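Local coordinates for protein transcriptional regulator (LacI family) (Clostridium acetobutylicum ATCC 824, PDB 3G85) that probably regulates transcription by binding cis-regulatory DNA and, as in other LacI-family regulators, carries a two-lobed periplasmic-binding-protein-like core that would sense an effector, at residues N98-S101 and S105-N108; A249-S254 and T268-D273; E83-A88 and L92-F97; S20-N25 and I73-S78; D140-R145 and I223-R228. All coordinates share one frame; numbering follows the deposited sequence.

From the N terminus, the five contacts follow one another in series; none encloses or crosses another. Contact 4 closes first, over 47 residues, joining the loop after strand 13-19 to the end of strand 71-74. Contacts 3 and 1 then close short loops, with three residues between their segments, carrying the chain through helix 79-87 and strand 94-97 into strand 105-109. Contact 5, spanning 77 residues, joins helix 140-155 to strand 219-224 in the other lobe. Contact 2 closes last, over 13 residues, after the chain has returned to the first lobe, so that residues 268-273 pair beside 105-108. Contacts 1 to 4 thus all reach one parallel sheet, while contact 5 belongs to the lobe on the other side of the cleft.

Contact 1. Residues N98-S101 and S105-N108; sequences NRLS and SSVN
Asn98 and Asn108 meet where the chain passes from strand 94-97 to its parallel neighbour 105-109 by a loop with no intervening helix, in the six-stranded sheet of a periplasmic-binding-protein-like lobe. The backbone supplies the direct bond of the contact: N of Asn98 donates to O of Val107 at 2.7 Å, nearly straight at 171°. Asn98 has left-handed backbone angles, which let the chain turn away from the sheet immediately after this bond.

Among the side chains, the two amides lie obliquely with planes 40° apart, and OD1 of Asn98 comes within 3.6 Å of CB of Asn108. That oxygen also receives Asn111 ND2 and Val109 N. As modelled, ND2 of Asn108 is 2.8 Å from N of Arg99, donor against donor, which makes the assignment of the amide's nitrogen and oxygen doubtful. Arg99 folds back over its own loop, NH1 donating to O of Asn98 at 2.8 Å from above the carbonyl plane, while NH2 reaches Ile77 O.

Leu100 adds little: its CD1 methyl rests 3.9 Å from the hydroxyl oxygen OG of Ser106. Water completes the crossing. With OG of Ser106 placed between its backbone N and carbonyl carbon (chi1 62°), the hydroxyl donates to a water at 2.7 Å, and that water donates in turn to O of Ser101 at 3.0 Å.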
# COMPACT_ATOMS: atom_id res chain seq x y z
N ASN A 98 -1.25 -7.15 -5.00
CA ASN A 98 -1.78 -7.25 -3.65
C ASN A 98 -3.22 -7.74 -3.54
O ASN A 98 -4.05 -7.13 -2.85
CB ASN A 98 -1.62 -5.89 -2.91
CG ASN A 98 -1.37 -6.06 -1.42
OD1 ASN A 98 -0.99 -7.14 -0.94
ND2 ASN A 98 -1.57 -4.99 -0.67
N ARG A 99 -3.53 -8.82 -4.25
CA ARG A 99 -4.80 -9.52 -4.10
C ARG A 99 -4.49 -10.95 -4.25
O ARG A 99 -4.05 -11.35 -5.33
CB ARG A 99 -5.72 -9.25 -5.28
CG ARG A 99 -6.19 -7.95 -5.38
CD ARG A 99 -7.41 -7.72 -4.49
NE ARG A 99 -7.84 -6.37 -4.83
CZ ARG A 99 -7.13 -5.27 -4.58
NH1 ARG A 99 -5.96 -5.36 -3.92
NH2 ARG A 99 -7.58 -4.10 -4.97
N LEU A 100 -4.76 -11.75 -3.24
CA LEU A 100 -4.68 -13.17 -3.43
C LEU A 100 -5.81 -13.68 -4.36
O LEU A 100 -6.91 -13.15 -4.38
CB LEU A 100 -4.57 -13.94 -2.11
CG LEU A 100 -4.10 -15.41 -2.27
CD1 LEU A 100 -2.87 -15.59 -3.21
CD2 LEU A 100 -3.87 -16.09 -0.90
N SER A 101 -5.48 -14.66 -5.18
CA SER A 101 -6.41 -15.22 -6.12
C SER A 101 -6.09 -16.71 -6.29
O SER A 101 -4.94 -17.11 -6.23
CB SER A 101 -6.29 -14.51 -7.46
OG SER A 101 -7.18 -15.08 -8.43
N SER A 105 -2.35 -15.21 -11.11
CA SER A 105 -1.08 -14.98 -10.42
C SER A 105 -1.08 -13.57 -9.78
O SER A 105 -1.81 -12.63 -10.21
CB SER A 105 0.10 -15.18 -11.38
OG SER A 105 0.12 -16.53 -11.92
N SER A 106 -0.28 -13.43 -8.73
CA SER A 106 -0.31 -12.20 -7.96
C SER A 106 1.03 -11.94 -7.30
O SER A 106 1.82 -12.87 -7.05
CB SER A 106 -1.43 -12.24 -6.89
OG SER A 106 -1.22 -13.30 -5.95
N VAL A 107 1.30 -10.65 -7.05
CA VAL A 107 2.44 -10.23 -6.24
C VAL A 107 1.84 -9.39 -5.09
O VAL A 107 1.20 -8.35 -5.33
CB VAL A 107 3.48 -9.42 -7.11
CG1 VAL A 107 4.61 -8.87 -6.30
CG2 VAL A 107 4.08 -10.29 -8.23
N ASN A 108 2.02 -9.86 -3.86
CA ASN A 108 1.31 -9.32 -2.70
C ASN A 108 2.27 -9.05 -1.57
O ASN A 108 3.44 -9.42 -1.64
CB ASN A 108 0.25 -10.30 -2.17
CG ASN A 108 -0.67 -10.87 -3.27
OD1 ASN A 108 -1.02 -12.05 -3.23
ND2 ASN A 108 -1.03 -10.07 -4.23
O HOH W 1 -2.49 -15.51 -6.79

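Contact 2. Residues A249-S254 and T268-D273; sequences AGTCIS and TSILFD
With chi1 of -62°, Thr251 sets its hydroxyl beside its own backbone N and swings its methyl out opposite that nitrogen, so that the two branches meet different residues of strand 269-272. Phe272 (chi1 -80°) likewise carries its ring beside its backbone N and reaches back toward the helix. The two side chains approach from opposite directions. OG1 of Thr251 lies 3.3 Å from CZ of Phe272, near the ring plane, and CB of Thr251 stands in that plane 4.0 Å from the same CZ. The threonine thus meets the rim of the ring at its far end; Val107 and Met248 also touch the phenylalanine.

The hydroxyl is not held by the ring. It bonds to O of Glu247 one turn earlier in helix 245-260, a bond within the helix that fixes the rotation of the side chain and hence the place of the methyl. CG2 then rests 4.1 Å from CG1 of Ile270, the two side chains lying at a slant to each other. Only 110 Å² is buried, and the three touching residues all remain partly exposed.

Helix 245-260 follows strand 239-242 of the other lobe, and here it packs on the strand that is outermost in the first lobe's sheet within this chain. A helix laid over a parallel sheet, with the chain crossing repeatedly between lobes, is typical of the type I periplasmic-binding-protein fold.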
# COMPACT_ATOMS: atom_id res chain seq x y z
N ALA A 249 6.88 -4.40 -8.18
CA ALA A 249 6.65 -4.06 -9.58
C ALA A 249 7.64 -4.80 -10.51
O ALA A 249 7.24 -5.33 -11.55
CB ALA A 249 6.71 -2.54 -9.79
N GLY A 250 8.91 -4.85 -10.10
CA GLY A 250 9.92 -5.60 -10.85
C GLY A 250 9.54 -7.06 -10.91
O GLY A 250 9.65 -7.71 -11.97
N THR A 251 9.08 -7.61 -9.79
CA THR A 251 8.70 -9.04 -9.76
C THR A 251 7.50 -9.36 -10.66
O THR A 251 7.40 -10.46 -11.25
CB THR A 251 8.44 -9.53 -8.32
OG1 THR A 251 9.65 -9.40 -7.57
CG2 THR A 251 8.03 -10.99 -8.29
N CYS A 252 6.57 -8.41 -10.79
CA CYS A 252 5.48 -8.53 -11.76
C CYS A 252 6.01 -8.82 -13.17
O CYS A 252 5.51 -9.72 -13.84
CB CYS A 252 4.59 -7.25 -11.76
SG CYS A 252 3.57 -7.09 -10.28
N ILE A 253 7.01 -8.07 -13.63
CA ILE A 253 7.62 -8.33 -14.94
C ILE A 253 8.22 -9.75 -15.04
O ILE A 253 8.06 -10.41 -16.06
CB ILE A 253 8.72 -7.28 -15.25
CG1 ILE A 253 8.09 -5.88 -15.30
CG2 ILE A 253 9.56 -7.68 -16.50
CD1 ILE A 253 9.06 -4.78 -15.70
N SER A 254 8.90 -10.19 -13.98
CA SER A 254 9.48 -11.54 -13.93
C SER A 254 8.42 -12.59 -14.15
O SER A 254 8.65 -13.54 -14.92
CB SER A 254 10.13 -11.84 -12.57
OG SER A 254 11.24 -11.01 -12.35
N THR A 268 0.45 -18.37 -9.59
CA THR A 268 1.70 -18.25 -8.87
C THR A 268 1.58 -17.00 -7.99
O THR A 268 1.16 -15.93 -8.45
CB THR A 268 2.87 -18.16 -9.88
OG1 THR A 268 3.08 -19.47 -10.46
CG2 THR A 268 4.16 -17.68 -9.19
N SER A 269 1.92 -17.13 -6.71
CA SER A 269 1.62 -16.09 -5.73
C SER A 269 2.91 -15.81 -4.97
O SER A 269 3.38 -16.66 -4.22
CB SER A 269 0.51 -16.56 -4.77
OG SER A 269 -0.60 -17.04 -5.53
N ILE A 270 3.48 -14.64 -5.23
CA ILE A 270 4.67 -14.18 -4.51
C ILE A 270 4.22 -13.28 -3.36
O ILE A 270 3.47 -12.31 -3.56
CB ILE A 270 5.63 -13.36 -5.41
CG1 ILE A 270 5.90 -14.09 -6.73
CG2 ILE A 270 6.94 -13.08 -4.66
CD1 ILE A 270 6.22 -15.60 -6.58
N LEU A 271 4.70 -13.61 -2.17
CA LEU A 271 4.36 -12.87 -1.00
C LEU A 271 5.59 -12.15 -0.43
O LEU A 271 6.52 -12.79 0.02
CB LEU A 271 3.74 -13.82 0.04
CG LEU A 271 3.09 -13.14 1.24
CD1 LEU A 271 1.91 -12.16 0.89
CD2 LEU A 271 2.63 -14.19 2.28
N PHE A 272 5.57 -10.81 -0.47
CA PHE A 272 6.67 -10.02 0.07
C PHE A 272 6.51 -9.76 1.53
O PHE A 272 5.37 -9.74 2.07
CB PHE A 272 6.79 -8.65 -0.63
CG PHE A 272 7.49 -8.71 -1.95
CD1 PHE A 272 8.76 -8.16 -2.10
CD2 PHE A 272 6.89 -9.37 -3.04
CE1 PHE A 272 9.42 -8.22 -3.32
CE2 PHE A 272 7.53 -9.44 -4.26
CZ PHE A 272 8.80 -8.88 -4.40
N ASP A 273 7.64 -9.51 2.18
CA ASP A 273 7.63 -9.04 3.55
C ASP A 273 7.64 -7.50 3.47
O ASP A 273 8.49 -6.95 2.77
CB ASP A 273 8.89 -9.49 4.29
CG ASP A 273 9.02 -8.83 5.69
OD1 ASP A 273 8.26 -9.21 6.58
OD2 ASP A 273 9.86 -7.91 5.88

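Contact 3. Residues E83-A88 and L92-F97; sequences EYLNKA and LPIILF
Leu85 meets Ile94 and Leu96 with the two methyls of one isobutyl group, and these few atoms make up the tight part of the contact. Leu85 and Ile94 point at each other tip to tip: CD2 of Leu85 lies 4.0 Å from CD1 of Ile94, while CD1 of Leu85 is 4.1 Å from Ile94 CG2. Leu96 is engaged differently. It slides past Leu85 in the opposite direction, bringing its CD2 to 4.1 Å from Leu85 CD1. With CG of Leu85 opposite its carbonyl carbon (chi1 -82°), the fork is carried to a position between the two strand residues.

The outer side of helix 79-87 is another matter. Glu83 and Lys87 are exposed there, and Tyr84 spends one ring face on its own segment, with CB of Ala88 4.2 Å above the ring plane and offset toward the rim. Near the helix end, Leu85 O accepts from Tyr104 OH, and Lys103 NZ bonds to O of Leu85, Asn86 and Ala88. Tyr104 also touches Ile94 and Leu96, while Ile77 and Leu90 extend the apolar packing round Leu85.

The segments belong to the beta-alpha-beta crossover of strand 71-74, helix 79-87 and strand 94-97. All three touching residues are buried and meet through methyl groups alone, at ordinary van der Waals distances, which is consistent with a water-free helix-sheet interface that imposes little direction of its own.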
# COMPACT_ATOMS: atom_id res chain seq x y z
N GLU A 83 -14.76 -9.46 -9.94
CA GLU A 83 -15.85 -10.38 -10.32
C GLU A 83 -15.89 -10.60 -11.84
O GLU A 83 -16.04 -11.75 -12.28
CB GLU A 83 -17.20 -9.90 -9.78
CG GLU A 83 -18.39 -10.54 -10.51
CD GLU A 83 -19.61 -10.67 -9.68
OE1 GLU A 83 -19.61 -10.20 -8.52
OE2 GLU A 83 -20.60 -11.25 -10.19
N TYR A 84 -15.72 -9.53 -12.62
CA TYR A 84 -15.62 -9.65 -14.07
C TYR A 84 -14.43 -10.51 -14.50
O TYR A 84 -14.56 -11.37 -15.40
CB TYR A 84 -15.54 -8.28 -14.75
CG TYR A 84 -15.21 -8.41 -16.22
CD1 TYR A 84 -16.19 -8.77 -17.14
CD2 TYR A 84 -13.90 -8.22 -16.69
CE1 TYR A 84 -15.88 -8.92 -18.50
CE2 TYR A 84 -13.58 -8.37 -18.03
CZ TYR A 84 -14.58 -8.73 -18.94
OH TYR A 84 -14.28 -8.89 -20.29
N LEU A 85 -13.26 -10.26 -13.91
CA LEU A 85 -12.09 -11.07 -14.22
C LEU A 85 -12.27 -12.54 -13.80
O LEU A 85 -11.84 -13.44 -14.52
CB LEU A 85 -10.83 -10.53 -13.55
CG LEU A 85 -10.00 -9.39 -14.12
CD1 LEU A 85 -8.57 -9.61 -13.65
CD2 LEU A 85 -10.04 -9.29 -15.61
N ASN A 86 -12.89 -12.75 -12.64
CA ASN A 86 -13.12 -14.10 -12.13
C ASN A 86 -13.93 -14.99 -13.06
O ASN A 86 -13.72 -16.20 -13.08
CB ASN A 86 -13.78 -14.05 -10.76
CG ASN A 86 -12.79 -13.80 -9.66
OD1 ASN A 86 -11.58 -13.90 -9.88
ND2 ASN A 86 -13.29 -13.47 -8.46
N LYS A 87 -14.85 -14.38 -13.82
CA LYS A 87 -15.75 -15.13 -14.71
C LYS A 87 -15.29 -15.11 -16.17
O LYS A 87 -15.71 -15.94 -16.97
CB LYS A 87 -17.20 -14.62 -14.58
CG LYS A 87 -17.72 -14.46 -13.13
CD LYS A 87 -17.47 -15.69 -12.24
CE LYS A 87 -18.11 -15.54 -10.84
NZ LYS A 87 -17.44 -14.54 -9.94
N ALA A 88 -14.40 -14.18 -16.49
CA ALA A 88 -13.87 -14.02 -17.85
C ALA A 88 -12.84 -15.09 -18.20
O ALA A 88 -12.12 -15.60 -17.33
CB ALA A 88 -13.24 -12.63 -18.04
N LEU A 92 -4.62 -13.09 -22.31
CA LEU A 92 -3.32 -12.56 -21.93
C LEU A 92 -3.07 -12.81 -20.43
O LEU A 92 -4.02 -12.84 -19.63
CB LEU A 92 -3.21 -11.05 -22.25
CG LEU A 92 -3.80 -10.05 -21.26
CD1 LEU A 92 -3.35 -8.62 -21.56
CD2 LEU A 92 -5.32 -10.12 -21.20
N PRO A 93 -1.81 -13.01 -20.04
CA PRO A 93 -1.53 -13.18 -18.61
C PRO A 93 -1.83 -11.88 -17.86
O PRO A 93 -1.45 -10.79 -18.34
CB PRO A 93 -0.02 -13.42 -18.58
CG PRO A 93 0.35 -13.80 -19.99
CD PRO A 93 -0.60 -13.08 -20.86
N ILE A 94 -2.47 -12.02 -16.70
CA ILE A 94 -2.81 -10.88 -15.84
C ILE A 94 -2.27 -11.12 -14.44
O ILE A 94 -2.53 -12.16 -13.83
CB ILE A 94 -4.34 -10.65 -15.72
CG1 ILE A 94 -4.96 -10.35 -17.11
CG2 ILE A 94 -4.64 -9.54 -14.69
CD1 ILE A 94 -6.42 -9.93 -17.12
N ILE A 95 -1.51 -10.16 -13.93
CA ILE A 95 -1.00 -10.21 -12.56
C ILE A 95 -1.81 -9.23 -11.69
O ILE A 95 -1.91 -8.04 -12.02
CB ILE A 95 0.46 -9.81 -12.53
CG1 ILE A 95 1.23 -10.67 -13.54
CG2 ILE A 95 1.07 -10.03 -11.13
CD1 ILE A 95 2.62 -10.36 -13.55
N LEU A 96 -2.37 -9.71 -10.60
CA LEU A 96 -3.03 -8.85 -9.65
C LEU A 96 -2.00 -8.38 -8.63
O LEU A 96 -1.22 -9.17 -8.12
CB LEU A 96 -4.14 -9.60 -8.92
CG LEU A 96 -5.20 -10.19 -9.86
CD1 LEU A 96 -6.33 -10.86 -8.99
CD2 LEU A 96 -5.75 -9.09 -10.74
N PHE A 97 -2.02 -7.09 -8.32
CA PHE A 97 -1.12 -6.53 -7.34
C PHE A 97 -1.82 -6.46 -5.99
O PHE A 97 -2.88 -5.80 -5.85
CB PHE A 97 -0.66 -5.15 -7.82
CG PHE A 97 0.55 -4.62 -7.11
CD1 PHE A 97 1.80 -4.78 -7.66
CD2 PHE A 97 0.42 -3.93 -5.90
CE1 PHE A 97 2.94 -4.27 -7.02
CE2 PHE A 97 1.56 -3.42 -5.24
CZ PHE A 97 2.82 -3.61 -5.82

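Contact 4. Residues S20-N25 and I73-S78; sequences SDISVN and IIANIS
Asp21 and Asn76 cross at about a right angle along their side chains, yet their flat ends are turned only modestly against each other, the carboxylate and amide planes being 22° apart. ND2 of Asn76 donates to OD1 of Asp21 at 3.2 Å with an N-H...O angle of 141°. The oxygen lies close to the amide plane, whereas the nitrogen approaches from above the carboxylate plane, a long and bent geometry. The aspartate is steadied on its other oxygen as well: one water donates to OD2 of Asp21 at 2.7 Å and to O of Asn76 at 3.1 Å.

Next to this polar pair, Ile22 and Asn76 run past each other in opposite directions. CG of Asn76 lies opposite its backbone N (chi1 178°), which sends the amide toward Asp21 and presents the CB flank to the isoleucine. CD1 of Ile22 is 3.5 Å from CB of Asn76 and 3.8 Å from CB of Ala75, so one methyl fits against both residues.

Both polar ends have further partners. Asp21 OD1 bonds to Ser19 OG, and Asn76 OD1 takes Arg99 NH2 and Asn139 ND2, the latter from the loop leading into helix 140-155. The side chain of Ile22 is about 5 Å from a bound glycerol. The contact thus joins the loops that leave neighbouring parallel strands 13-19 and 71-74 toward helices 27-40 and 79-87, the second of which is capped by Ser78.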
# COMPACT_ATOMS: atom_id res chain seq x y z
N SER A 20 -8.34 4.94 -10.87
CA SER A 20 -8.43 6.33 -10.41
C SER A 20 -8.58 6.46 -8.87
O SER A 20 -8.37 7.54 -8.31
CB SER A 20 -9.59 7.04 -11.16
OG SER A 20 -10.82 6.48 -10.76
N ASP A 21 -8.96 5.40 -8.18
CA ASP A 21 -9.08 5.53 -6.71
C ASP A 21 -7.71 5.54 -5.98
O ASP A 21 -7.63 5.92 -4.82
CB ASP A 21 -10.04 4.51 -6.10
CG ASP A 21 -9.62 3.07 -6.32
OD1 ASP A 21 -8.72 2.80 -7.15
OD2 ASP A 21 -10.21 2.19 -5.66
N ILE A 22 -6.65 5.11 -6.68
CA ILE A 22 -5.34 5.04 -6.09
C ILE A 22 -4.77 6.46 -5.93
O ILE A 22 -4.87 7.28 -6.85
CB ILE A 22 -4.35 4.19 -6.91
CG1 ILE A 22 -4.94 2.78 -7.22
CG2 ILE A 22 -3.02 4.10 -6.15
CD1 ILE A 22 -4.23 2.02 -8.37
N SER A 23 -4.15 6.71 -4.78
CA SER A 23 -3.39 7.93 -4.58
C SER A 23 -2.37 8.07 -5.72
O SER A 23 -1.52 7.20 -5.90
CB SER A 23 -2.67 7.85 -3.24
OG SER A 23 -1.82 8.98 -3.08
N VAL A 24 -2.46 9.17 -6.47
CA VAL A 24 -1.64 9.30 -7.70
C VAL A 24 -0.16 9.30 -7.41
O VAL A 24 0.63 8.89 -8.26
CB VAL A 24 -1.98 10.56 -8.57
CG1 VAL A 24 -3.43 10.53 -9.02
CG2 VAL A 24 -1.66 11.85 -7.82
N ASN A 25 0.23 9.75 -6.22
CA ASN A 25 1.66 9.82 -5.90
C ASN A 25 2.35 8.48 -5.84
O ASN A 25 3.58 8.38 -6.02
CB ASN A 25 1.87 10.57 -4.59
CG ASN A 25 1.50 12.00 -4.72
OD1 ASN A 25 0.34 12.35 -4.56
ND2 ASN A 25 2.45 12.83 -5.08
N ILE A 73 -0.79 -5.90 -15.66
CA ILE A 73 -0.68 -5.92 -14.20
C ILE A 73 -1.76 -4.95 -13.75
O ILE A 73 -1.81 -3.81 -14.26
CB ILE A 73 0.67 -5.32 -13.73
CG1 ILE A 73 1.86 -6.09 -14.33
CG2 ILE A 73 0.72 -5.33 -12.22
CD1 ILE A 73 3.19 -5.31 -14.33
N ILE A 74 -2.61 -5.36 -12.81
CA ILE A 74 -3.65 -4.46 -12.30
C ILE A 74 -3.23 -3.98 -10.94
O ILE A 74 -3.14 -4.79 -10.02
CB ILE A 74 -5.00 -5.15 -12.12
CG1 ILE A 74 -5.31 -6.10 -13.28
CG2 ILE A 74 -6.07 -4.06 -11.87
CD1 ILE A 74 -5.24 -5.54 -14.70
N ALA A 75 -2.97 -2.68 -10.83
CA ALA A 75 -2.43 -2.10 -9.59
C ALA A 75 -3.36 -2.21 -8.37
O ALA A 75 -2.89 -2.50 -7.26
CB ALA A 75 -2.01 -0.65 -9.83
N ASN A 76 -4.66 -1.97 -8.57
CA ASN A 76 -5.62 -2.04 -7.47
C ASN A 76 -7.00 -2.42 -7.98
O ASN A 76 -7.85 -1.54 -8.20
CB ASN A 76 -5.68 -0.67 -6.70
CG ASN A 76 -6.72 -0.69 -5.56
OD1 ASN A 76 -6.78 -1.65 -4.78
ND2 ASN A 76 -7.54 0.37 -5.47
N ILE A 77 -7.22 -3.72 -8.21
CA ILE A 77 -8.47 -4.14 -8.82
C ILE A 77 -9.62 -3.99 -7.81
O ILE A 77 -9.43 -4.26 -6.62
CB ILE A 77 -8.36 -5.59 -9.39
CG1 ILE A 77 -9.54 -5.87 -10.33
CG2 ILE A 77 -8.17 -6.63 -8.23
CD1 ILE A 77 -9.27 -6.94 -11.36
N SER A 78 -10.76 -3.45 -8.26
CA SER A 78 -11.95 -3.32 -7.39
C SER A 78 -12.68 -4.66 -7.30
O SER A 78 -12.48 -5.54 -8.15
CB SER A 78 -12.92 -2.26 -7.94
OG SER A 78 -13.51 -2.72 -9.16
O HOH W 2 -10.36 -0.00 -7.21

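Contact 5. Residues D140-R145 and I223-R228; sequences DAMDNR and IGMNDR
Arg145 NH2 lies 3.2 Å from the CE methyl of Met225 and donates a hydrogen bond to O3 of a bound glycerol, while its companion NH1 is held by Asn111 OD1. Hydrogen bonds on both terminal nitrogens thus restrain the guanidinium group in this crystal. A bend at chi3 (-65°) turns the end of the arginine after an otherwise extended start, and CA of Met142 covers one face at 4.0 Å above the plane, toward the rim.

The remaining contacts are van der Waals. NE of Arg145 passes 3.7 Å from CG2 of Ile223, at a slant to its side chain, and CD of Arg145 is 4.0 Å from CD1 of the same residue. Met142 and Met225, both present as selenomethionine, cross at about a right angle with their CE methyls 4.1 Å apart. Met225 is extended beyond CG; Met142 bends at its end to meet it.

A charged group is therefore carried to its polar partners along a hydrophobic wall. The start of helix 140-155 and the end of strand 219-224 both face the cleft between the lobes. The glycerol probably comes from the crystallisation liquor, but its position is consistent with the effector pocket that LacI-family and other type I periplasmic-binding-protein-like folds place between their lobes.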
# COMPACT_ATOMS: atom_id res chain seq x y z
N ASP A 140 -9.26 -5.12 0.46
CA ASP A 140 -9.13 -6.01 1.61
C ASP A 140 -7.75 -5.93 2.26
O ASP A 140 -7.63 -6.02 3.48
CB ASP A 140 -9.40 -7.45 1.19
CG ASP A 140 -10.87 -7.79 1.12
OD1 ASP A 140 -11.72 -6.88 0.94
OD2 ASP A 140 -11.18 -8.99 1.26
N ALA A 141 -6.72 -5.82 1.42
CA ALA A 141 -5.34 -5.64 1.88
C ALA A 141 -5.24 -4.51 2.90
O ALA A 141 -4.63 -4.67 3.93
CB ALA A 141 -4.43 -5.36 0.70
N MSE A 142 -5.86 -3.37 2.59
CA MSE A 142 -5.81 -2.23 3.52
C MSE A 142 -6.54 -2.50 4.83
O MSE A 142 -6.07 -2.07 5.90
CB MSE A 142 -6.36 -0.97 2.87
CG MSE A 142 -5.36 -0.36 1.98
SE MSE A 142 -5.94 1.34 1.21
CE MSE A 142 -5.79 2.48 2.82
N ASP A 143 -7.68 -3.19 4.74
CA ASP A 143 -8.39 -3.62 5.93
C ASP A 143 -7.48 -4.51 6.78
O ASP A 143 -7.35 -4.31 7.97
CB ASP A 143 -9.67 -4.38 5.55
CG ASP A 143 -10.85 -3.45 5.29
OD1 ASP A 143 -10.90 -2.35 5.91
OD2 ASP A 143 -11.73 -3.82 4.46
N ASN A 144 -6.84 -5.47 6.13
CA ASN A 144 -5.96 -6.40 6.84
C ASN A 144 -4.81 -5.73 7.54
O ASN A 144 -4.42 -6.20 8.60
CB ASN A 144 -5.47 -7.52 5.92
CG ASN A 144 -6.58 -8.47 5.59
OD1 ASN A 144 -7.57 -8.54 6.32
ND2 ASN A 144 -6.45 -9.18 4.48
N ARG A 145 -4.24 -4.66 6.97
CA ARG A 145 -3.18 -3.94 7.68
C ARG A 145 -3.72 -3.35 8.98
O ARG A 145 -3.06 -3.38 10.04
CB ARG A 145 -2.54 -2.82 6.80
CG ARG A 145 -1.60 -3.38 5.75
CD ARG A 145 -0.77 -2.31 5.02
NE ARG A 145 -1.47 -1.33 4.18
CZ ARG A 145 -1.78 -1.47 2.89
NH1 ARG A 145 -1.52 -2.58 2.23
NH2 ARG A 145 -2.37 -0.47 2.25
N ILE A 223 2.29 3.43 7.67
CA ILE A 223 2.45 2.51 6.54
C ILE A 223 3.06 3.30 5.37
O ILE A 223 2.54 4.35 4.98
CB ILE A 223 1.11 1.88 6.11
CG1 ILE A 223 0.48 1.05 7.26
CG2 ILE A 223 1.27 1.07 4.79
CD1 ILE A 223 1.34 -0.20 7.63
N GLY A 224 4.16 2.79 4.83
CA GLY A 224 4.87 3.53 3.77
C GLY A 224 4.30 3.22 2.41
O GLY A 224 4.39 2.08 1.93
N MSE A 225 3.68 4.21 1.78
CA MSE A 225 3.06 3.98 0.47
C MSE A 225 3.76 4.79 -0.60
O MSE A 225 3.93 4.31 -1.72
CB MSE A 225 1.57 4.35 0.50
CG MSE A 225 0.83 3.72 1.66
SE MSE A 225 -1.09 3.87 1.34
CE MSE A 225 -1.66 2.59 2.60
N ASN A 226 4.11 6.04 -0.26
CA ASN A 226 4.83 6.91 -1.18
C ASN A 226 6.34 6.74 -1.01
O ASN A 226 6.82 5.99 -0.15
CB ASN A 226 4.42 8.39 -1.02
CG ASN A 226 2.96 8.65 -1.43
OD1 ASN A 226 2.48 8.16 -2.44
ND2 ASN A 226 2.25 9.42 -0.62
N ASP A 227 7.10 7.44 -1.85
CA ASP A 227 8.56 7.42 -1.82
C ASP A 227 9.16 7.47 -0.39
O ASP A 227 8.89 8.38 0.37
CB ASP A 227 9.01 8.62 -2.67
CG ASP A 227 10.46 8.59 -3.05
OD1 ASP A 227 11.33 8.29 -2.18
OD2 ASP A 227 10.74 8.95 -4.23
N ARG A 228 9.94 6.44 -0.03
CA ARG A 228 10.59 6.32 1.28
C ARG A 228 11.38 7.57 1.74
O ARG A 228 11.55 7.80 2.95
CB ARG A 228 11.56 5.13 1.27
CG ARG A 228 10.92 3.74 1.15
CD ARG A 228 12.05 2.67 1.25
NE ARG A 228 11.48 1.33 1.36
CZ ARG A 228 12.06 0.19 0.95
NH1 ARG A 228 13.26 0.23 0.36
NH2 ARG A 228 11.43 -0.98 1.11